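Local coordinates for protein LbpB B-lobe (Moraxella bovis, PDB 3UAQ) that probably binds host lactoferrin at the bacterial surface as a lipoprotein, through a lobe built of a handle domain and a beta barrel, at residues T92-A97 with Y156-N161; G175-V180 with G234-V239; Q224-Y229 with K256-A261. All coordinates share one frame; numbering follows the deposited sequence.

Contact 1 (T92-A97 with Y156-N161)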
loop_
_atom_site.group_PDB
_atom_site.type_symbol
_atom_site.label_atom_id
_atom_site.label_comp_id
_atom_site.label_asym_id
_atom_site.label_seq_id
_atom_site.Cartn_x
_atom_site.Cartn_y
_atom_site.Cartn_z
ATOM N N THR A 92 8.081 -17.987 2.108
ATOM C CA THR A 92 8.287 -16.809 1.277
ATOM C C THR A 92 7.136 -15.824 1.474
ATOM O O THR A 92 6.137 -16.144 2.124
ATOM C CB THR A 92 8.430 -17.184 -0.226
ATOM O OG1 THR A 92 8.094 -16.055 -1.044
ATOM C CG2 THR A 92 7.519 -18.346 -0.589
ATOM N N ASN A 93 7.282 -14.626 0.919
ATOM C CA ASN A 93 6.218 -13.629 0.981
ATOM C C ASN A 93 4.877 -14.211 0.516
ATOM O O ASN A 93 4.692 -14.495 -0.668
ATOM C CB ASN A 93 6.600 -12.401 0.150
ATOM C CG ASN A 93 5.592 -11.283 0.268
ATOM O OD1 ASN A 93 4.805 -11.238 1.216
ATOM N ND2 ASN A 93 5.609 -10.368 -0.695
ATOM N N PRO A 94 3.935 -14.386 1.458
ATOM C CA PRO A 94 2.662 -15.090 1.267
ATOM C C PRO A 94 1.604 -14.245 0.561
ATOM O O PRO A 94 0.558 -14.771 0.183
ATOM C CB PRO A 94 2.212 -15.346 2.701
ATOM C CG PRO A 94 2.724 -14.158 3.439
ATOM C CD PRO A 94 4.069 -13.874 2.833
ATOM N N LEU A 95 1.853 -12.948 0.412
ATOM C CA LEU A 95 0.842 -12.037 -0.133
ATOM C C LEU A 95 0.508 -12.236 -1.617
ATOM O O LEU A 95 -0.658 -12.203 -1.986
ATOM C CB LEU A 95 1.189 -10.581 0.173
ATOM C CG LEU A 95 0.698 -10.215 1.575
ATOM C CD1 LEU A 95 1.819 -9.692 2.462
ATOM C CD2 LEU A 95 -0.451 -9.230 1.495
ATOM N N PRO A 96 1.527 -12.428 -2.474
ATOM C CA PRO A 96 1.229 -12.880 -3.844
ATOM C C PRO A 96 0.200 -14.017 -3.857
ATOM O O PRO A 96 -0.880 -13.890 -4.458
ATOM C CB PRO A 96 2.582 -13.386 -4.332
ATOM C CG PRO A 96 3.565 -12.481 -3.625
ATOM C CD PRO A 96 2.951 -12.083 -2.297
ATOM N N ALA A 97 0.545 -15.106 -3.172
ATOM C CA ALA A 97 -0.323 -16.270 -3.040
ATOM C C ALA A 97 -1.757 -15.936 -2.588
ATOM O O ALA A 97 -2.724 -16.424 -3.181
ATOM C CB ALA A 97 0.313 -17.288 -2.099
ATOM N N TYR A 156 -1.658 -12.347 8.549
ATOM C CA TYR A 156 -0.316 -12.836 8.264
ATOM C C TYR A 156 0.776 -12.112 9.047
ATOM O O TYR A 156 0.577 -11.002 9.564
ATOM C CB TYR A 156 -0.031 -12.704 6.766
ATOM C CG TYR A 156 -0.086 -11.265 6.307
ATOM C CD1 TYR A 156 1.028 -10.448 6.402
ATOM C CD2 TYR A 156 -1.258 -10.715 5.797
ATOM C CE1 TYR A 156 0.986 -9.125 5.993
ATOM C CE2 TYR A 156 -1.309 -9.389 5.384
ATOM C CZ TYR A 156 -0.182 -8.598 5.485
ATOM O OH TYR A 156 -0.217 -7.278 5.080
ATOM N N TYR A 157 1.932 -12.761 9.125
ATOM C CA TYR A 157 3.168 -12.081 9.495
ATOM C C TYR A 157 4.326 -12.794 8.801
ATOM O O TYR A 157 4.374 -14.023 8.756
ATOM C CB TYR A 157 3.363 -12.040 11.018
ATOM C CG TYR A 157 4.418 -12.995 11.549
ATOM C CD1 TYR A 157 5.778 -12.708 11.433
ATOM C CD2 TYR A 157 4.054 -14.175 12.185
ATOM C CE1 TYR A 157 6.746 -13.583 11.923
ATOM C CE2 TYR A 157 5.013 -15.055 12.680
ATOM C CZ TYR A 157 6.356 -14.756 12.547
ATOM O OH TYR A 157 7.310 -15.630 13.036
ATOM N N TYR A 158 5.251 -12.017 8.253
ATOM C CA TYR A 158 6.379 -12.569 7.525
ATOM C C TYR A 158 7.610 -11.699 7.708
ATOM O O TYR A 158 7.508 -10.526 8.073
ATOM C CB TYR A 158 6.035 -12.693 6.038
ATOM C CG TYR A 158 7.200 -13.073 5.151
ATOM C CD1 TYR A 158 7.796 -14.320 5.251
ATOM C CD2 TYR A 158 7.701 -12.184 4.210
ATOM C CE1 TYR A 158 8.863 -14.676 4.442
ATOM C CE2 TYR A 158 8.767 -12.531 3.394
ATOM C CZ TYR A 158 9.344 -13.781 3.516
ATOM O OH TYR A 158 10.403 -14.144 2.714
ATOM N N GLY A 159 8.776 -12.284 7.458
ATOM C CA GLY A 159 10.026 -11.557 7.558
ATOM C C GLY A 159 11.039 -12.035 6.538
ATOM O O GLY A 159 11.173 -13.235 6.298
ATOM N N ASP A 160 11.746 -11.090 5.926
ATOM C CA ASP A 160 12.846 -11.414 5.024
ATOM C C ASP A 160 14.171 -11.067 5.686
ATOM O O ASP A 160 14.267 -10.068 6.402
ATOM C CB ASP A 160 12.703 -10.662 3.699
ATOM C CG ASP A 160 12.076 -11.516 2.615
ATOM O OD1 ASP A 160 12.445 -12.710 2.516
ATOM O OD2 ASP A 160 11.215 -10.996 1.870
ATOM N N ASN A 161 15.183 -11.899 5.450
ATOM C CA ASN A 161 16.500 -11.713 6.059
ATOM C C ASN A 161 16.444 -11.636 7.578
ATOM O O ASN A 161 16.516 -10.545 8.149
ATOM C CB ASN A 161 17.184 -10.451 5.524
ATOM C CG ASN A 161 16.832 -10.164 4.083
ATOM O OD1 ASN A 161 16.450 -9.043 3.739
ATOM N ND2 ASN A 161 16.957 -11.178 3.229
#

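Contact 2 (G175-V180 with G234-V239)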
loop_
_atom_site.group_PDB
_atom_site.type_symbol
_atom_site.label_atom_id
_atom_site.label_comp_id
_atom_site.label_asym_id
_atom_site.label_seq_id
_atom_site.Cartn_x
_atom_site.Cartn_y
_atom_site.Cartn_z
ATOM N N GLY A 175 5.759 -0.090 16.671
ATOM C CA GLY A 175 5.053 -0.519 15.481
ATOM C C GLY A 175 3.583 -0.781 15.758
ATOM O O GLY A 175 2.893 0.039 16.371
ATOM N N HIS A 176 3.098 -1.936 15.319
ATOM C CA HIS A 176 1.676 -2.212 15.418
ATOM C C HIS A 176 1.383 -3.695 15.593
ATOM O O HIS A 176 2.294 -4.529 15.586
ATOM C CB HIS A 176 0.976 -1.725 14.155
ATOM C CG HIS A 176 1.108 -2.665 13.002
ATOM N ND1 HIS A 176 2.323 -2.951 12.405
ATOM C CD2 HIS A 176 0.186 -3.408 12.344
ATOM C CE1 HIS A 176 2.136 -3.814 11.427
ATOM N NE2 HIS A 176 0.850 -4.110 11.366
ATOM N N TRP A 177 0.099 -4.008 15.754
ATOM C CA TRP A 177 -0.387 -5.386 15.781
ATOM C C TRP A 177 -1.787 -5.443 15.164
ATOM O O TRP A 177 -2.477 -4.421 15.073
ATOM C CB TRP A 177 -0.406 -5.934 17.213
ATOM C CG TRP A 177 -1.340 -5.191 18.141
ATOM C CD1 TRP A 177 -1.218 -3.896 18.563
ATOM C CD2 TRP A 177 -2.519 -5.707 18.777
ATOM N NE1 TRP A 177 -2.252 -3.569 19.408
ATOM C CE2 TRP A 177 -3.066 -4.663 19.559
ATOM C CE3 TRP A 177 -3.174 -6.946 18.757
ATOM C CZ2 TRP A 177 -4.232 -4.819 20.315
ATOM C CZ3 TRP A 177 -4.337 -7.103 19.508
ATOM C CH2 TRP A 177 -4.850 -6.044 20.277
ATOM N N ASP A 178 -2.183 -6.639 14.728
ATOM C CA ASP A 178 -3.523 -6.902 14.222
ATOM C C ASP A 178 -4.010 -8.204 14.841
ATOM O O ASP A 178 -3.209 -9.003 15.348
ATOM C CB ASP A 178 -3.514 -7.044 12.698
ATOM C CG ASP A 178 -3.288 -5.726 11.981
ATOM O OD1 ASP A 178 -4.226 -4.900 11.945
ATOM O OD2 ASP A 178 -2.177 -5.525 11.438
ATOM N N PHE A 179 -5.319 -8.430 14.789
ATOM C CA PHE A 179 -5.889 -9.621 15.398
ATOM C C PHE A 179 -7.176 -10.086 14.725
ATOM O O PHE A 179 -7.899 -9.294 14.102
ATOM C CB PHE A 179 -6.180 -9.349 16.872
ATOM C CG PHE A 179 -7.296 -8.370 17.091
ATOM C CD1 PHE A 179 -7.038 -7.009 17.127
ATOM C CD2 PHE A 179 -8.607 -8.806 17.240
ATOM C CE1 PHE A 179 -8.068 -6.095 17.322
ATOM C CE2 PHE A 179 -9.638 -7.898 17.433
ATOM C CZ PHE A 179 -9.367 -6.541 17.475
ATOM N N VAL A 180 -7.460 -11.376 14.867
ATOM C CA VAL A 180 -8.765 -11.913 14.531
ATOM C C VAL A 180 -9.192 -12.834 15.651
ATOM O O VAL A 180 -8.389 -13.617 16.166
ATOM C CB VAL A 180 -8.759 -12.681 13.190
ATOM C CG1 VAL A 180 -7.790 -13.856 13.241
ATOM C CG2 VAL A 180 -10.159 -13.159 12.854
ATOM N N GLY A 234 -3.938 1.750 11.882
ATOM C CA GLY A 234 -3.194 2.653 12.744
ATOM C C GLY A 234 -3.855 2.913 14.084
ATOM O O GLY A 234 -3.477 3.849 14.790
ATOM N N ASN A 235 -4.841 2.095 14.439
ATOM C CA ASN A 235 -5.485 2.230 15.738
ATOM C C ASN A 235 -4.992 1.183 16.738
ATOM O O ASN A 235 -5.480 1.104 17.875
ATOM C CB ASN A 235 -7.007 2.159 15.602
ATOM C CG ASN A 235 -7.537 3.055 14.504
ATOM O OD1 ASN A 235 -7.452 4.282 14.588
ATOM N ND2 ASN A 235 -8.096 2.443 13.466
ATOM N N HIS A 236 -4.017 0.383 16.311
ATOM C CA HIS A 236 -3.464 -0.650 17.175
ATOM C C HIS A 236 -1.952 -0.516 17.325
ATOM O O HIS A 236 -1.182 -0.793 16.398
ATOM C CB HIS A 236 -3.889 -2.034 16.682
ATOM C CG HIS A 236 -5.372 -2.176 16.551
ATOM N ND1 HIS A 236 -6.062 -1.749 15.437
ATOM C CD2 HIS A 236 -6.304 -2.643 17.416
ATOM C CE1 HIS A 236 -7.353 -1.972 15.609
ATOM N NE2 HIS A 236 -7.528 -2.513 16.802
ATOM N N ARG A 237 -1.538 -0.062 18.503
ATOM C CA ARG A 237 -0.147 0.309 18.728
ATOM C C ARG A 237 0.646 -0.823 19.363
ATOM O O ARG A 237 0.142 -1.530 20.240
ATOM C CB ARG A 237 -0.072 1.556 19.612
ATOM C CG ARG A 237 1.342 2.003 19.930
ATOM C CD ARG A 237 1.353 3.361 20.614
ATOM N NE ARG A 237 2.402 4.221 20.072
ATOM C CZ ARG A 237 3.438 4.677 20.769
ATOM N NH1 ARG A 237 3.566 4.370 22.053
ATOM N NH2 ARG A 237 4.344 5.449 20.184
ATOM N N ALA A 238 1.889 -0.992 18.918
ATOM C CA ALA A 238 2.778 -1.995 19.499
ATOM C C ALA A 238 4.059 -1.319 19.966
ATOM O O ALA A 238 4.609 -0.474 19.264
ATOM C CB ALA A 238 3.086 -3.099 18.491
ATOM N N VAL A 239 4.518 -1.675 21.161
ATOM C CA VAL A 239 5.781 -1.156 21.671
ATOM C C VAL A 239 6.612 -2.293 22.251
ATOM O O VAL A 239 6.077 -3.184 22.910
ATOM C CB VAL A 239 5.558 -0.050 22.729
ATOM C CG1 VAL A 239 6.372 -0.325 23.987
ATOM C CG2 VAL A 239 5.902 1.314 22.146
#

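Contact 3 (Q224-Y229 with K256-A261)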
loop_
_atom_site.group_PDB
_atom_site.type_symbol
_atom_site.label_atom_id
_atom_site.label_comp_id
_atom_site.label_asym_id
_atom_site.label_seq_id
_atom_site.Cartn_x
_atom_site.Cartn_y
_atom_site.Cartn_z
ATOM N N GLN A 224 -13.861 0.109 15.964
ATOM C CA GLN A 224 -14.310 1.442 15.579
ATOM C C GLN A 224 -13.604 2.608 16.279
ATOM O O GLN A 224 -13.614 2.726 17.506
ATOM C CB GLN A 224 -15.824 1.563 15.782
ATOM C CG GLN A 224 -16.643 0.482 15.070
ATOM C CD GLN A 224 -18.136 0.710 15.192
ATOM O OE1 GLN A 224 -18.632 1.142 16.244
ATOM N NE2 GLN A 224 -18.865 0.424 14.112
ATOM N N VAL A 225 -13.000 3.472 15.472
ATOM C CA VAL A 225 -12.598 4.790 15.924
ATOM C C VAL A 225 -13.376 5.783 15.079
ATOM O O VAL A 225 -13.813 5.460 13.969
ATOM C CB VAL A 225 -11.086 5.030 15.749
ATOM C CG1 VAL A 225 -10.643 6.218 16.598
ATOM C CG2 VAL A 225 -10.312 3.794 16.152
ATOM N N PHE A 226 -13.554 6.989 15.600
ATOM C CA PHE A 226 -14.428 7.960 14.959
ATOM C C PHE A 226 -13.917 8.512 13.629
ATOM O O PHE A 226 -12.737 8.838 13.488
ATOM C CB PHE A 226 -14.708 9.125 15.902
ATOM C CG PHE A 226 -15.543 10.198 15.280
ATOM C CD1 PHE A 226 -16.925 10.088 15.258
ATOM C CD2 PHE A 226 -14.951 11.301 14.681
ATOM C CE1 PHE A 226 -17.709 11.070 14.664
ATOM C CE2 PHE A 226 -15.728 12.291 14.085
ATOM C CZ PHE A 226 -17.110 12.172 14.078
ATOM N N GLY A 227 -14.821 8.643 12.663
ATOM C CA GLY A 227 -14.497 9.297 11.408
ATOM C C GLY A 227 -13.561 8.492 10.520
ATOM O O GLY A 227 -13.076 8.995 9.502
ATOM N N GLN A 228 -13.293 7.248 10.914
ATOM C CA GLN A 228 -12.624 6.296 10.041
ATOM C C GLN A 228 -13.669 5.293 9.590
ATOM O O GLN A 228 -14.572 4.947 10.353
ATOM C CB GLN A 228 -11.506 5.567 10.781
ATOM C CG GLN A 228 -10.475 6.456 11.454
ATOM C CD GLN A 228 -9.257 5.671 11.902
ATOM O OE1 GLN A 228 -8.694 4.892 11.133
ATOM N NE2 GLN A 228 -8.864 5.844 13.158
ATOM N N TYR A 229 -13.566 4.831 8.352
ATOM C CA TYR A 229 -14.541 3.874 7.840
ATOM C C TYR A 229 -13.877 2.559 7.482
ATOM O O TYR A 229 -12.721 2.302 7.856
ATOM C CB TYR A 229 -15.242 4.425 6.591
ATOM C CG TYR A 229 -15.707 5.859 6.708
ATOM C CD1 TYR A 229 -16.981 6.166 7.176
ATOM C CD2 TYR A 229 -14.868 6.911 6.360
ATOM C CE1 TYR A 229 -17.404 7.482 7.289
ATOM C CE2 TYR A 229 -15.283 8.225 6.470
ATOM C CZ TYR A 229 -16.550 8.507 6.935
ATOM O OH TYR A 229 -16.960 9.819 7.041
ATOM N N LYS A 256 -6.167 2.347 20.192
ATOM C CA LYS A 256 -6.678 3.710 20.185
ATOM C C LYS A 256 -8.203 3.708 20.170
ATOM O O LYS A 256 -8.824 3.197 19.237
ATOM C CB LYS A 256 -6.147 4.487 18.973
ATOM C CG LYS A 256 -7.130 5.513 18.424
ATOM C CD LYS A 256 -6.450 6.533 17.514
ATOM C CE LYS A 256 -5.575 5.867 16.477
ATOM N NZ LYS A 256 -5.471 6.690 15.235
ATOM N N GLN A 257 -8.794 4.253 21.227
ATOM C CA GLN A 257 -10.206 4.587 21.263
ATOM C C GLN A 257 -10.356 6.095 21.094
ATOM O O GLN A 257 -9.546 6.874 21.607
ATOM C CB GLN A 257 -10.835 4.178 22.594
ATOM C CG GLN A 257 -10.128 3.054 23.315
ATOM C CD GLN A 257 -11.009 1.837 23.494
ATOM O OE1 GLN A 257 -10.611 0.723 23.163
ATOM N NE2 GLN A 257 -12.216 2.043 24.003
ATOM N N LYS A 258 -11.385 6.498 20.356
ATOM C CA LYS A 258 -11.791 7.892 20.267
ATOM C C LYS A 258 -13.252 7.880 19.848
ATOM O O LYS A 258 -13.591 7.439 18.747
ATOM C CB LYS A 258 -10.949 8.655 19.247
ATOM C CG LYS A 258 -11.535 10.012 18.853
ATOM C CD LYS A 258 -10.884 10.553 17.579
ATOM C CE LYS A 258 -11.545 11.844 17.105
ATOM N NZ LYS A 258 -11.229 13.032 17.951
ATOM N N ALA A 259 -14.121 8.344 20.740
ATOM C CA ALA A 259 -15.562 8.157 20.573
ATOM C C ALA A 259 -16.201 9.075 19.532
ATOM O O ALA A 259 -16.804 8.606 18.561
ATOM C CB ALA A 259 -16.265 8.305 21.902
ATOM N N ILE A 260 -16.108 10.381 19.758
ATOM C CA ILE A 260 -16.663 11.351 18.822
ATOM C C ILE A 260 -15.595 12.320 18.331
ATOM O O ILE A 260 -14.419 12.194 18.679
ATOM C CB ILE A 260 -17.820 12.135 19.451
ATOM C CG1 ILE A 260 -17.324 12.927 20.661
ATOM C CG2 ILE A 260 -18.949 11.188 19.838
ATOM C CD1 ILE A 260 -18.428 13.678 21.381
ATOM N N ALA A 261 -16.012 13.291 17.527
ATOM C CA ALA A 261 -15.084 14.253 16.942
ATOM C C ALA A 261 -14.275 15.016 18.000
ATOM O O ALA A 261 -13.060 15.165 17.870
ATOM C CB ALA A 261 -15.826 15.221 16.025
#

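Contact 1 (T92-A97 with Y156-N161)
The rings of Y156 and Y158 carry an apolar, ring-centred packing contact, in which T92-P94 and L95, in the first part of helix 95-105, lie against the last residues of strand 146-159. Both segments belong to the N-lobe handle, and the helix here rests on one face of the handle's antiparallel sheet. The backbones stay well apart, with the CA atoms of N93 and Y158 6.6 Å from each other; the tyrosine side chains span the gap, Y158 to the backbone of T92-N93 and Y156 to the L95 side chain.

Y158 turns a ring face to the loop, not an edge. Its CG is anti to the backbone N (chi1 172°), and that face meets the peptide joining T92 to N93. N93 N comes within 3.4 Å of Y158 CZ, and N93 CA stands 3.9 Å from the ring centroid, 21° off the normal, a CH-pi contact over the face. At the root of the same side chain, P94 CD packs on Y158 CB at 3.9 Å. Two residues back, Y156 is met by a different group: L95 CD1 sits over the ring face, 4.0 Å from its centroid and 23° off the normal, while L95 CD2 lies 4.0 Å from Y156 CE2. The leucine fork thus spans the outer part of the ring, and the two side chains cross at about a right angle.

K122 of strand 121-128 touches N93, L95 and Y156, and L59 of strand 57-60 meets P94. Y157, on the other side of the strand, instead sends its OH to E310 and R281 of the barrel.

With CH-pi and van der Waals contacts alone joining the two segments, attachment of this end of the helix depends on shape and on the polarisable tyrosine faces rather than on directional bonds.

Contact 2 (G175-V180 with G234-V239)
W177 and F179 both hold CG between their backbone N and carbonyl carbon, while H236 on the adjacent strand turns its CG anti to its carbonyl carbon (chi1 -55°). These settings bring the three rings into one aromatic cluster at the junction of strands 170-184 and 236-243.

H236 meets both of the others, and the three rings form a triangle. Its CB sits over the five-membered ring of W177, 3.8 Å from the centroid, a CH-pi contact; its imidazole edge then points at the face of the six-membered ring with the planes at 89°, a T-shaped pair. F179 in turn directs its edge toward the H236 face in an offset edge-to-face arrangement, F179 CE1 standing 3.7 Å from H236 NE2. At the rim of the indole, near its plane, R237 O lies 3.2 Å from W177 CD1.

The backbones join at one end of the contact. G175 and A238 form an antiparallel hydrogen-bonded pair, with G175 N to A238 O at 2.9 Å and a return bond from A238 N to G175 O, also 2.9 Å. Beyond this pair the strands splay, their short axes at 124°. A238 CB still packs on H176 O at 3.3 Å.

The polar ends of the cluster find partners elsewhere: W177 NE1 bonds to S254 O on the next strand, and H236 NE2 to E223 OE1. Outside the cluster, H176 is bonded to Y118 OH and A123 O.

Within these segments two backbone bonds join the strands at G175 and A238, and beyond them the contact passes to aromatic side chains. The bond from H236 NE2 to E223 OE1 probably holds the imidazole's rotation, and the nearby carboxylate might favour its protonated form.

Contact 3 (Q224-Y229 with K256-A261)
F226, V225 and K258 bury the largest areas where the loop 224-229 meets 256-261. F226 leans out from the turn with CG anti to its backbone N, which lays one ring face against the chain at I260-A261. The peptide nitrogen A261 N stands 3.5 Å above the ring plane, over its centre. I260 CA makes a CH-pi contact 4.2 Å from the centroid, 27° off the normal, and A261 CB reaches F226 CE2 at 3.5 Å. The ring thus packs mainly on backbone.

V225 divides its branches: CG1 touches K258 CB at 3.6 Å, the two side chains crossing at about a right angle, and CG2 approaches K256 O at 3.5 Å. Between these patches a single backbone hydrogen bond, F226 N to K258 O at 3.2 Å, ties the segments; it is bent, with 138° at the hydrogen.

K258 serves mostly its own segment. Its chain bends at the last torsion (chi4 73°), taking NZ to A261 O at 2.8 Å, and NZ also bonds to S263 O, so the amino group braces the curve of chain on which F226 rests.

In the fold, this surface contact sets the type II turn V225-Q228, within the long loop between strands 170-184 and 236-243, against the end of barrel strand 248-257 and the loop that follows it, which leads to strand 266-278.

The contacts pass from handle to barrel. Contact 1 closes before contact 2 opens, their centres about 18 Å apart and nearest atoms about 6 Å apart; strands 146-159 and 170-184, which carry them, are consecutive but belong to different sheets. Contacts 2 and 3 have centres about 16 Å apart, interleave along the chain and reach adjacent barrel strands, 236-243 and 248-257. They touch through N235, whose OD1 probably accepts a hydrogen bond from Q228 and whose backbone pairs with K256. The loop 224-229 is thereby tied to N235, just before strand 236-243, and packs by strand 248-257, while contact 1, about 30 Å from contact 3 between centres, packs helix 95-105 on the handle sheet.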